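Local coordinates for probable ATP-dependent kinase TDA10 (Saccharomyces cerevisiae, PDB 1ODF), which probably acts as an ATP-dependent kinase whose substrate is not yet known, at residues Phe33-Gly38 with Pro200-Leu205; Ile65-Ile70 with Ile157-Phe162. All coordinates share one frame; numbering follows the deposited sequence.

Contact 1 of 2, residues Phe33-Gly38 with Pro200-Leu205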
loop_
_atom_site.group_PDB
_atom_site.type_symbol
_atom_site.label_atom_id
_atom_site.label_comp_id
_atom_site.label_asym_id
_atom_site.label_seq_id
_atom_site.Cartn_x
_atom_site.Cartn_y
_atom_site.Cartn_z
ATOM N N PHE A 33 -11.304 8.488 -0.050
ATOM C CA PHE A 33 -10.019 7.815 0.079
ATOM C C PHE A 33 -9.214 7.904 -1.215
ATOM O O PHE A 33 -9.777 7.992 -2.312
ATOM C CB PHE A 33 -10.209 6.344 0.462
ATOM C CG PHE A 33 -10.472 6.138 1.923
ATOM C CD1 PHE A 33 -11.631 6.642 2.517
ATOM C CD2 PHE A 33 -9.539 5.484 2.722
ATOM C CE1 PHE A 33 -11.854 6.502 3.890
ATOM C CE2 PHE A 33 -9.751 5.338 4.096
ATOM C CZ PHE A 33 -10.913 5.848 4.682
ATOM N N ILE A 34 -7.895 7.915 -1.068
ATOM C CA ILE A 34 -7.001 7.945 -2.208
ATOM C C ILE A 34 -5.945 6.867 -1.964
ATOM O O ILE A 34 -5.109 6.979 -1.058
ATOM C CB ILE A 34 -6.337 9.319 -2.380
ATOM C CG1 ILE A 34 -7.411 10.380 -2.624
ATOM C CG2 ILE A 34 -5.381 9.279 -3.579
ATOM C CD1 ILE A 34 -6.868 11.763 -2.828
ATOM N N PHE A 35 -6.024 5.810 -2.767
ATOM C CA PHE A 35 -5.123 4.678 -2.661
ATOM C C PHE A 35 -3.989 4.725 -3.670
ATOM O O PHE A 35 -4.212 4.979 -4.864
ATOM C CB PHE A 35 -5.883 3.364 -2.880
ATOM C CG PHE A 35 -6.934 3.078 -1.848
ATOM C CD1 PHE A 35 -8.227 2.733 -2.239
ATOM C CD2 PHE A 35 -6.630 3.113 -0.483
ATOM C CE1 PHE A 35 -9.208 2.425 -1.288
ATOM C CE2 PHE A 35 -7.601 2.807 0.480
ATOM C CZ PHE A 35 -8.893 2.462 0.077
ATOM N N PHE A 36 -2.773 4.493 -3.181
ATOM C CA PHE A 36 -1.609 4.428 -4.051
ATOM C C PHE A 36 -1.109 3.005 -3.949
ATOM O O PHE A 36 -0.926 2.485 -2.843
ATOM C CB PHE A 36 -0.509 5.395 -3.619
ATOM C CG PHE A 36 -0.797 6.831 -3.967
ATOM C CD1 PHE A 36 -1.723 7.572 -3.232
ATOM C CD2 PHE A 36 -0.132 7.445 -5.021
ATOM C CE1 PHE A 36 -1.973 8.905 -3.543
ATOM C CE2 PHE A 36 -0.374 8.780 -5.340
ATOM C CZ PHE A 36 -1.294 9.512 -4.601
ATOM N N SER A 37 -0.915 2.376 -5.107
ATOM C CA SER A 37 -0.448 0.997 -5.183
ATOM C C SER A 37 0.636 0.848 -6.249
ATOM O O SER A 37 0.504 1.354 -7.370
ATOM C CB SER A 37 -1.617 0.071 -5.525
ATOM O OG SER A 37 -1.270 -1.289 -5.356
ATOM N N GLY A 38 1.703 0.145 -5.896
ATOM C CA GLY A 38 2.784 -0.058 -6.842
ATOM C C GLY A 38 3.843 -0.987 -6.283
ATOM O O GLY A 38 4.000 -1.084 -5.069
ATOM N N PRO A 200 -17.917 -1.446 0.408
ATOM C CA PRO A 200 -18.940 -0.631 -0.259
ATOM C C PRO A 200 -19.110 0.783 0.275
ATOM O O PRO A 200 -19.563 1.669 -0.442
ATOM C CB PRO A 200 -20.203 -1.458 -0.078
ATOM C CG PRO A 200 -19.998 -2.042 1.278
ATOM C CD PRO A 200 -18.555 -2.520 1.192
ATOM N N GLU A 201 -18.761 0.990 1.536
ATOM C CA GLU A 201 -18.876 2.307 2.137
ATOM C C GLU A 201 -17.678 3.202 1.789
ATOM O O GLU A 201 -17.714 4.415 1.990
ATOM C CB GLU A 201 -19.020 2.162 3.649
ATOM C CG GLU A 201 -19.101 3.476 4.391
ATOM C CD GLU A 201 -19.600 3.306 5.812
ATOM O OE1 GLU A 201 -19.112 2.386 6.505
ATOM O OE2 GLU A 201 -20.476 4.097 6.238
ATOM N N ILE A 202 -16.619 2.615 1.243
ATOM C CA ILE A 202 -15.447 3.402 0.903
ATOM C C ILE A 202 -15.448 3.964 -0.517
ATOM O O ILE A 202 -15.485 3.226 -1.491
ATOM C CB ILE A 202 -14.165 2.585 1.159
ATOM C CG1 ILE A 202 -13.912 2.532 2.670
ATOM C CG2 ILE A 202 -12.967 3.196 0.419
ATOM C CD1 ILE A 202 -12.684 1.758 3.063
ATOM N N LYS A 203 -15.421 5.291 -0.613
ATOM C CA LYS A 203 -15.401 5.982 -1.901
ATOM C C LYS A 203 -13.980 6.457 -2.126
ATOM O O LYS A 203 -13.392 7.112 -1.257
ATOM C CB LYS A 203 -16.401 7.140 -1.902
ATOM C CG LYS A 203 -17.833 6.632 -1.963
ATOM C CD LYS A 203 -18.005 5.748 -3.193
ATOM C CE LYS A 203 -19.248 4.894 -3.120
ATOM N NZ LYS A 203 -19.356 3.987 -4.307
ATOM N N SER A 204 -13.442 6.150 -3.309
ATOM C CA SER A 204 -12.045 6.447 -3.570
ATOM C C SER A 204 -11.584 6.645 -5.006
ATOM O O SER A 204 -12.261 6.286 -5.977
ATOM C CB SER A 204 -11.222 5.295 -3.007
ATOM O OG SER A 204 -11.641 4.098 -3.659
ATOM N N LEU A 205 -10.381 7.199 -5.098
ATOM C CA LEU A 205 -9.689 7.421 -6.354
ATOM C C LEU A 205 -8.445 6.547 -6.218
ATOM O O LEU A 205 -7.861 6.450 -5.134
ATOM C CB LEU A 205 -9.292 8.891 -6.508
ATOM C CG LEU A 205 -10.474 9.840 -6.669
ATOM C CD1 LEU A 205 -9.964 11.267 -6.734
ATOM C CD2 LEU A 205 -11.249 9.465 -7.930
#
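F33 and L205 join two neighbouring parallel strands, 32-37 and 204-211, in the central sheet of a P-loop kinase fold, where strand 32-37 leads into the predicted ATP-binding loop beginning at G38. Three backbone bonds make the parallel ladder. F33 N gives its hydrogen to K203 O at 2.8 Å, an almost straight bond (173° at the hydrogen). F33 O then accepts L205 N at 3.0 Å, and L205 O receives F35 N at 3.1 Å. The last carbonyl has a second, softer donor, for I34 CA comes within 3.4 Å of L205 O in a CA-H...O contact. The intervening I34 turns its backbone polar groups the other way, to F156 and L158 of strand 155-160, while S204 N is taken up by S267 OG. Buried peptide groups are thus paired on both flanks of strand 32-37.

The side chains suit the two faces of the sheet. I34 and L205 are purely aliphatic and lie against helix 8-24, at I20 and at L16 and Y19 respectively. F33, F35 and S204 occupy the other face, where serine is small enough to lie beside the F35 ring. Its chi1 of 59° sets the hydroxyl between backbone N and carbonyl carbon, and S204 OG comes to 3.8 Å from F35 CE1; its own hydrogen bond is made outside these segments. F33 CB covers one face of the F35 ring, toward the rim. The beta-branched I202 completes this cluster just before the strand: with chi1 at -75°, CG1 lies beside the backbone N, and the CG2 branch, anti to that N, is the one that touches both rings, I202 CG2 lying 4.1 Å from F33 CG and 4.2 Å from F35 CZ.

Contact 2 of 2, residues Ile65-Ile70 with Ile157-Phe162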
loop_
_atom_site.group_PDB
_atom_site.type_symbol
_atom_site.label_atom_id
_atom_site.label_comp_id
_atom_site.label_asym_id
_atom_site.label_seq_id
_atom_site.Cartn_x
_atom_site.Cartn_y
_atom_site.Cartn_z
ATOM N N ILE A 65 -6.873 16.615 5.907
ATOM C CA ILE A 65 -6.162 15.629 5.095
ATOM C C ILE A 65 -5.365 14.626 5.928
ATOM O O ILE A 65 -4.520 15.006 6.730
ATOM C CB ILE A 65 -5.162 16.315 4.120
ATOM C CG1 ILE A 65 -5.836 17.489 3.395
ATOM C CG2 ILE A 65 -4.635 15.293 3.109
ATOM C CD1 ILE A 65 -6.997 17.101 2.499
ATOM N N GLY A 66 -5.628 13.342 5.721
ATOM C CA GLY A 66 -4.908 12.310 6.448
ATOM C C GLY A 66 -4.019 11.485 5.527
ATOM O O GLY A 66 -4.292 11.342 4.330
ATOM N N TYR A 67 -2.948 10.933 6.080
ATOM C CA TYR A 67 -2.030 10.119 5.296
ATOM C C TYR A 67 -1.495 8.964 6.119
ATOM O O TYR A 67 -1.250 9.098 7.319
ATOM C CB TYR A 67 -0.854 10.969 4.793
ATOM C CG TYR A 67 0.201 10.178 4.045
ATOM C CD1 TYR A 67 1.093 9.333 4.722
ATOM C CD2 TYR A 67 0.274 10.230 2.654
ATOM C CE1 TYR A 67 2.022 8.554 4.031
ATOM C CE2 TYR A 67 1.201 9.463 1.950
ATOM C CZ TYR A 67 2.069 8.625 2.641
ATOM O OH TYR A 67 2.977 7.868 1.934
ATOM N N ALA A 68 -1.311 7.826 5.464
ATOM C CA ALA A 68 -0.764 6.665 6.135
ATOM C C ALA A 68 -0.246 5.641 5.137
ATOM O O ALA A 68 -0.747 5.529 4.020
ATOM C CB ALA A 68 -1.824 6.021 7.036
ATOM N N SER A 69 0.798 4.931 5.541
ATOM C CA SER A 69 1.347 3.847 4.744
ATOM C C SER A 69 0.729 2.640 5.430
ATOM O O SER A 69 0.568 2.637 6.651
ATOM C CB SER A 69 2.866 3.769 4.875
ATOM O OG SER A 69 3.313 2.442 4.634
ATOM N N ILE A 70 0.354 1.627 4.669
ATOM C CA ILE A 70 -0.225 0.452 5.300
ATOM C C ILE A 70 0.751 -0.123 6.339
ATOM O O ILE A 70 0.330 -0.705 7.338
ATOM C CB ILE A 70 -0.591 -0.638 4.246
ATOM C CG1 ILE A 70 -1.269 -1.829 4.931
ATOM C CG2 ILE A 70 0.652 -1.077 3.487
ATOM C CD1 ILE A 70 -2.622 -1.504 5.555
ATOM N N ILE A 157 -5.359 9.495 2.511
ATOM C CA ILE A 157 -4.401 8.889 1.608
ATOM C C ILE A 157 -3.760 7.669 2.248
ATOM O O ILE A 157 -3.152 7.768 3.310
ATOM C CB ILE A 157 -3.294 9.913 1.240
ATOM C CG1 ILE A 157 -3.938 11.157 0.625
ATOM C CG2 ILE A 157 -2.289 9.296 0.280
ATOM C CD1 ILE A 157 -2.950 12.249 0.274
ATOM N N LEU A 158 -3.917 6.515 1.607
ATOM C CA LEU A 158 -3.319 5.278 2.097
ATOM C C LEU A 158 -2.483 4.695 0.950
ATOM O O LEU A 158 -2.899 4.741 -0.214
ATOM C CB LEU A 158 -4.398 4.280 2.534
ATOM C CG LEU A 158 -3.886 2.955 3.122
ATOM C CD1 LEU A 158 -3.152 3.220 4.442
ATOM C CD2 LEU A 158 -5.049 2.004 3.331
ATOM N N GLU A 159 -1.308 4.159 1.277
ATOM C CA GLU A 159 -0.432 3.599 0.254
ATOM C C GLU A 159 0.266 2.321 0.696
ATOM O O GLU A 159 0.638 2.173 1.860
ATOM C CB GLU A 159 0.616 4.632 -0.162
ATOM C CG GLU A 159 1.683 4.904 0.888
ATOM C CD GLU A 159 2.840 3.905 0.848
ATOM O OE1 GLU A 159 3.592 3.851 1.842
ATOM O OE2 GLU A 159 3.009 3.182 -0.166
ATOM N N GLY A 160 0.434 1.407 -0.259
ATOM C CA GLY A 160 1.090 0.135 -0.011
ATOM C C GLY A 160 1.409 -0.545 -1.335
ATOM O O GLY A 160 0.845 -0.195 -2.379
ATOM N N TRP A 161 2.307 -1.526 -1.293
ATOM C CA TRP A 161 2.710 -2.246 -2.498
ATOM C C TRP A 161 1.687 -3.296 -2.936
ATOM O O TRP A 161 1.745 -3.770 -4.070
ATOM C CB TRP A 161 4.085 -2.918 -2.299
ATOM C CG TRP A 161 4.076 -3.975 -1.247
ATOM C CD1 TRP A 161 4.266 -3.802 0.096
ATOM C CD2 TRP A 161 3.743 -5.353 -1.430
ATOM N NE1 TRP A 161 4.061 -4.992 0.763
ATOM C CE2 TRP A 161 3.735 -5.958 -0.151
ATOM C CE3 TRP A 161 3.441 -6.140 -2.551
ATOM C CZ2 TRP A 161 3.434 -7.306 0.035
ATOM C CZ3 TRP A 161 3.144 -7.474 -2.364
ATOM C CH2 TRP A 161 3.141 -8.045 -1.080
ATOM N N PHE A 162 0.758 -3.657 -2.051
ATOM C CA PHE A 162 -0.259 -4.657 -2.384
ATOM C C PHE A 162 -1.716 -4.172 -2.268
ATOM O O PHE A 162 -2.649 -4.978 -2.277
ATOM C CB PHE A 162 -0.065 -5.901 -1.511
ATOM C CG PHE A 162 -0.338 -5.667 -0.047
ATOM C CD1 PHE A 162 -1.602 -5.923 0.493
ATOM C CD2 PHE A 162 0.665 -5.191 0.793
ATOM C CE1 PHE A 162 -1.863 -5.711 1.853
ATOM C CE2 PHE A 162 0.418 -4.972 2.162
ATOM C CZ PHE A 162 -0.851 -5.234 2.694
#
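I157 O is gripped twice from strand 65-69: A68 N donates a hydrogen bond at 2.8 Å, and Y67 CA adds a CA-H...O contact at 3.3 Å. E159 O is held in the same double fashion, by I70 N at 2.9 Å and by a CA-H...O contact from S69. I157 N meets G66 O, and E159 N meets A68 O, completing a parallel ladder.

On one face the Y67 ring leans across I157, Y67 CD2 reaching I157 CG2 at 3.6 Å. Tyrosine suits the site because its long, flat chain, with CG anti to the backbone N (chi1 176°), covers the isoleucine branch and still carries a hydroxyl to S48 OG on helix 44-59. Y67 OH also lies 3.4 Å from E159 CG. With an alanine here, I157 CG2 would probably lose its aromatic cover and S48 OG this hydrogen-bond partner.

These are adjoining strands of the P-loop kinase sheet, 65-69 forming one edge of it, and E159, beside the P-loop at the end of the neighbouring strand, is placed consistently with a Walker B acid. Its chain bends at chi2, and E159 OE1 takes a weak hydrogen bond from S69 OG at 3.1 Å. The stronger partner of that serine hydroxyl is D71 N; E159 OE2 has a weak bond of its own to S45 OG, and the glutamate touches K44, both of the predicted ATP site.

On the opposite face the compact A68 accepts L158 CD1 against its CB. Past the strand, I70 CG2 packs 3.7 Å from G160 CA, where a CB would come too close to I70 CG2, consistent with a glycine at this place. The side chains of I70 and F162 cross at about a right angle, I70 CG1 lying 4.1 Å from F162 CZ.

From the N terminus, helix 8-24 leads into strand 32-37, the first half of contact 1. The chain then passes through the predicted ATP-binding loop and helix 44-59 to strand 65-69. Contact 2 closes the next long loop when strand 155-160 returns beside strand 65-69. After helix 182-195 the chain enters strand 204-211, and contact 1 closes a larger loop in which contact 2 is wholly nested. Strand 155-160 lies between strands 65-69 and 32-37, so the two contacts, centred about 9 Å apart, share one sheet. A probable hydrogen bond from F36 N to L158 O and packing of F36 CB on E159 CB join them.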